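Local coordinates for protein transcriptional regulator, MarR family (Silicibacter pomeroyi DSS-3, PDB 3CDH) that probably binds DNA and regulates transcription as a dimeric winged helix-turn-helix protein of the MarR family, at residues T75-V78 with D79-D82; R136-G139 with V140-L144. One frame throughout, in Å; residues are numbered along the deposited sequence. Where two conformers were deposited one is given.

Contact 1 (T75-V78 with D79-D82); sequences TRIV and DQMD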
# COMPACT_ATOMS: atom_id res chain seq x y z
N THR B 75 17.74 6.81 -0.01
CA THR B 75 19.04 7.20 0.45
C THR B 75 19.02 8.53 1.21
O THR B 75 19.78 8.70 2.16
CB THR B 75 20.13 7.01 -0.64
OG1 THR B 75 20.86 8.21 -0.85
CG2 THR B 75 19.52 6.63 -1.90
N ARG B 76 18.11 9.44 0.84
CA ARG B 76 17.91 10.66 1.61
C ARG B 76 17.54 10.28 3.02
O ARG B 76 18.11 10.80 3.99
CB ARG B 76 16.89 11.58 0.97
CG ARG B 76 17.55 12.54 -0.05
CD ARG B 76 16.58 13.51 -0.77
NE ARG B 76 15.36 12.87 -1.30
CZ ARG B 76 15.13 12.53 -2.58
NH1 ARG B 76 16.05 12.75 -3.52
NH2 ARG B 76 13.97 11.96 -2.93
N ILE B 77 16.64 9.29 3.12
CA ILE B 77 16.24 8.83 4.43
C ILE B 77 17.36 8.18 5.20
O ILE B 77 17.58 8.54 6.37
CB ILE B 77 15.00 7.95 4.39
CG1 ILE B 77 13.81 8.88 4.39
CG2 ILE B 77 14.90 7.11 5.66
CD1 ILE B 77 12.72 8.38 3.62
N VAL B 78 18.08 7.27 4.57
CA VAL B 78 19.16 6.63 5.27
C VAL B 78 20.16 7.68 5.69
O VAL B 78 20.62 7.63 6.82
CB VAL B 78 19.81 5.52 4.45
CG1 VAL B 78 21.14 5.12 5.06
CG2 VAL B 78 18.85 4.31 4.34
N ASP B 79 20.49 8.64 4.83
CA ASP B 79 21.43 9.68 5.25
C ASP B 79 20.99 10.40 6.51
O ASP B 79 21.83 10.77 7.36
CB ASP B 79 21.61 10.74 4.19
CG ASP B 79 22.33 10.23 2.97
OD1 ASP B 79 23.05 9.21 3.04
OD2 ASP B 79 22.14 10.88 1.92
N GLN B 80 19.70 10.64 6.63
CA GLN B 80 19.19 11.38 7.78
C GLN B 80 19.36 10.56 9.05
O GLN B 80 19.75 11.10 10.08
CB GLN B 80 17.72 11.75 7.60
CG GLN B 80 17.52 12.75 6.53
CD GLN B 80 16.06 13.02 6.28
OE1 GLN B 80 15.23 12.09 6.24
NE2 GLN B 80 15.71 14.30 6.13
N MSE B 81 19.08 9.27 8.96
CA MSE B 81 19.26 8.37 10.06
C MSE B 81 20.74 8.25 10.43
O MSE B 81 21.10 8.15 11.60
CB MSE B 81 18.68 7.01 9.70
CG MSE B 81 17.20 7.07 9.53
SE MSE B 81 16.46 5.35 8.94
CE MSE B 81 16.48 4.37 10.60
N ASP B 82 21.60 8.25 9.43
CA ASP B 82 23.03 8.29 9.63
C ASP B 82 23.37 9.52 10.44
O ASP B 82 23.99 9.39 11.47
CB ASP B 82 23.73 8.30 8.27
CG ASP B 82 25.22 7.98 8.35
OD1 ASP B 82 25.88 8.39 9.32
OD2 ASP B 82 25.75 7.34 7.39

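Contact 2 (R136-G139 with V140-L144); sequences RIKG and VLRTL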
# COMPACT_ATOMS: atom_id res chain seq x y z
N ARG B 136 -5.95 -17.38 7.96
CA ARG B 136 -4.67 -17.69 7.29
C ARG B 136 -4.20 -16.59 6.30
O ARG B 136 -3.52 -16.89 5.31
CB ARG B 136 -4.71 -19.05 6.60
CG ARG B 136 -4.87 -20.24 7.53
CD ARG B 136 -4.69 -21.56 6.74
NE ARG B 136 -5.36 -22.69 7.41
CZ ARG B 136 -4.80 -23.46 8.36
NH1 ARG B 136 -3.54 -23.26 8.78
NH2 ARG B 136 -5.51 -24.46 8.91
N ILE B 137 -4.57 -15.34 6.60
CA ILE B 137 -4.15 -14.17 5.81
C ILE B 137 -2.65 -14.21 5.44
O ILE B 137 -2.27 -13.88 4.33
CB ILE B 137 -4.52 -12.83 6.54
CG1 ILE B 137 -3.98 -11.60 5.80
CG2 ILE B 137 -3.94 -12.76 7.93
CD1 ILE B 137 -4.79 -11.15 4.62
N LYS B 138 -1.81 -14.64 6.37
CA LYS B 138 -0.39 -14.63 6.13
C LYS B 138 0.06 -15.59 5.03
O LYS B 138 0.90 -15.22 4.20
CB LYS B 138 0.33 -14.94 7.40
CG LYS B 138 0.53 -13.76 8.29
CD LYS B 138 1.75 -14.09 9.11
CE LYS B 138 1.92 -13.14 10.22
NZ LYS B 138 3.17 -13.50 10.89
N GLY B 139 -0.45 -16.83 5.03
CA GLY B 139 -0.07 -17.77 3.99
C GLY B 139 -0.65 -17.29 2.69
O GLY B 139 -0.02 -17.36 1.63
N VAL B 140 -1.85 -16.75 2.77
CA VAL B 140 -2.53 -16.29 1.60
C VAL B 140 -1.64 -15.27 0.89
O VAL B 140 -1.40 -15.40 -0.32
CB VAL B 140 -3.89 -15.69 1.97
CG1 VAL B 140 -4.50 -14.89 0.80
CG2 VAL B 140 -4.84 -16.80 2.41
N LEU B 141 -1.13 -14.30 1.65
CA LEU B 141 -0.35 -13.20 1.09
C LEU B 141 1.00 -13.71 0.59
O LEU B 141 1.46 -13.32 -0.49
CB LEU B 141 -0.21 -12.04 2.08
CG LEU B 141 -1.48 -11.36 2.59
CD1 LEU B 141 -1.15 -10.42 3.72
CD2 LEU B 141 -2.20 -10.63 1.48
N ARG B 142 1.60 -14.58 1.40
CA ARG B 142 2.80 -15.33 1.02
C ARG B 142 2.61 -15.99 -0.36
O ARG B 142 3.45 -15.83 -1.26
CB ARG B 142 3.11 -16.38 2.10
CG ARG B 142 4.55 -16.34 2.62
CD ARG B 142 4.64 -16.37 4.15
NE ARG B 142 3.87 -17.47 4.73
CZ ARG B 142 3.50 -17.52 6.01
NH1 ARG B 142 2.79 -18.55 6.45
NH2 ARG B 142 3.85 -16.54 6.84
N THR B 143 1.49 -16.70 -0.53
CA THR B 143 1.11 -17.32 -1.80
C THR B 143 1.02 -16.26 -2.91
O THR B 143 1.58 -16.43 -4.00
CB THR B 143 -0.21 -18.13 -1.71
OG1 THR B 143 -0.10 -19.20 -0.76
CG2 THR B 143 -0.55 -18.73 -3.05
N LEU B 144 0.37 -15.15 -2.60
CA LEU B 144 0.19 -14.08 -3.57
C LEU B 144 1.53 -13.55 -4.09
O LEU B 144 1.74 -13.50 -5.33
CB LEU B 144 -0.68 -12.96 -3.00
CG LEU B 144 -0.77 -11.66 -3.80
CD1 LEU B 144 -1.26 -11.87 -5.23
CD2 LEU B 144 -1.66 -10.66 -3.07

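Contact 1 (T75-V78 with D79-D82)
Ile77 and Met81 (selenomethionine) meet one turn apart on helix 71-84, which by its place in the winged helix-turn-helix fold is probably the recognition helix, as in other MarR proteins. Their side chains cross at a slant: the CG2 branch of Ile77 lies 4.0 Å from SE of Met81. That branch stands opposite the Ile77 backbone N across the CA-CB bond, which turns it to the Met81 side of the residue. Met81 runs extended as far as SE, then bends at chi3 (78°), and its selenium end leaves the turn for helix 43-54, where it packs on Glu45, Val48 and Leu49 while Ile77 rests on Pro44. Val78, also buried, faces strand 87-89 through Val87 and Arg89.

The other flank of the helix is polar. Thr75 and Asp79 lie side by side and point the same way, yet OG1 of Thr75 and OD2 of Asp79 remain 4.1 Å apart. The carboxylate of Asp79 is engaged instead by Arg89, whose guanidinium also pairs with Asp82, so one arginine ties two acidic residues of this helix to strand 87-89. Gln80 stretches back along the preceding turn, its CG 3.3 Å from the backbone O of Arg76, and its OE1 accepts a hydrogen bond from Arg42.

Beneath these side chains the helical ladder is regular: Asp79 N donates to Thr75 O at 2.8 Å and Asp82 N to Val78 O at 2.9 Å.

Contact 2 (R136-G139 with V140-L144)
CG1 of Ile137 comes within 3.7 Å of CD1 of Leu141 on the first turn of helix 137-147, in the MarR dimerisation region, and CD1 of Ile137 bears on the same methyl. This apolar pair is the close-packed side of the contact. With its CG1 branch directed away from its own backbone N (chi1 175°), Ile137 brings the longer arm round to the leucine. Were Leu141 cut back to an alanine, Ile137 would probably lose this neighbour and a gap would open toward Leu21 of the second subunit, on which the leucine also packs.

The neighbouring flank, where Arg142 is exposed, is looser and more polar. Arg142 has two conformers; in one it folds back over the preceding turn, its guanidinium face over Lys138 O, a placement that remains uncertain. Lys138 extends elsewhere, its NZ held by Glu122 and by the carbonyl of Gly15 of the second subunit. Thr143 N continues the backbone ladder, donating to Gly139 O at 2.7 Å.

Arg136 occupies the N-cap. From there the helix is laid against helix 105-130, with Ile137 on Leu126 and Leu129, while Ile137 also meets Val140 of the second subunit and Leu144 meets that subunit's Ile137.

Overall arrangement
Contacts 1 and 2 are both single-turn pairings inside helices, but they serve different parts of the protein. Contact 1 lies in the probable DNA-reading lobe, on helix 71-84 beside strand 87-89; contact 2 lies near the C-terminus, where seven of its residues are within reach of the second subunit. Their centres are 32 Å apart, on opposite sides of the chain's centre, and their nearest atoms stay about 22 Å apart, so neither touches the other. Along the chain they follow in series, and the long helix 105-130 comes between them. No other protein chain of the dimer touches contact 1, consistent with a recognition helix kept clear of the subunit interface.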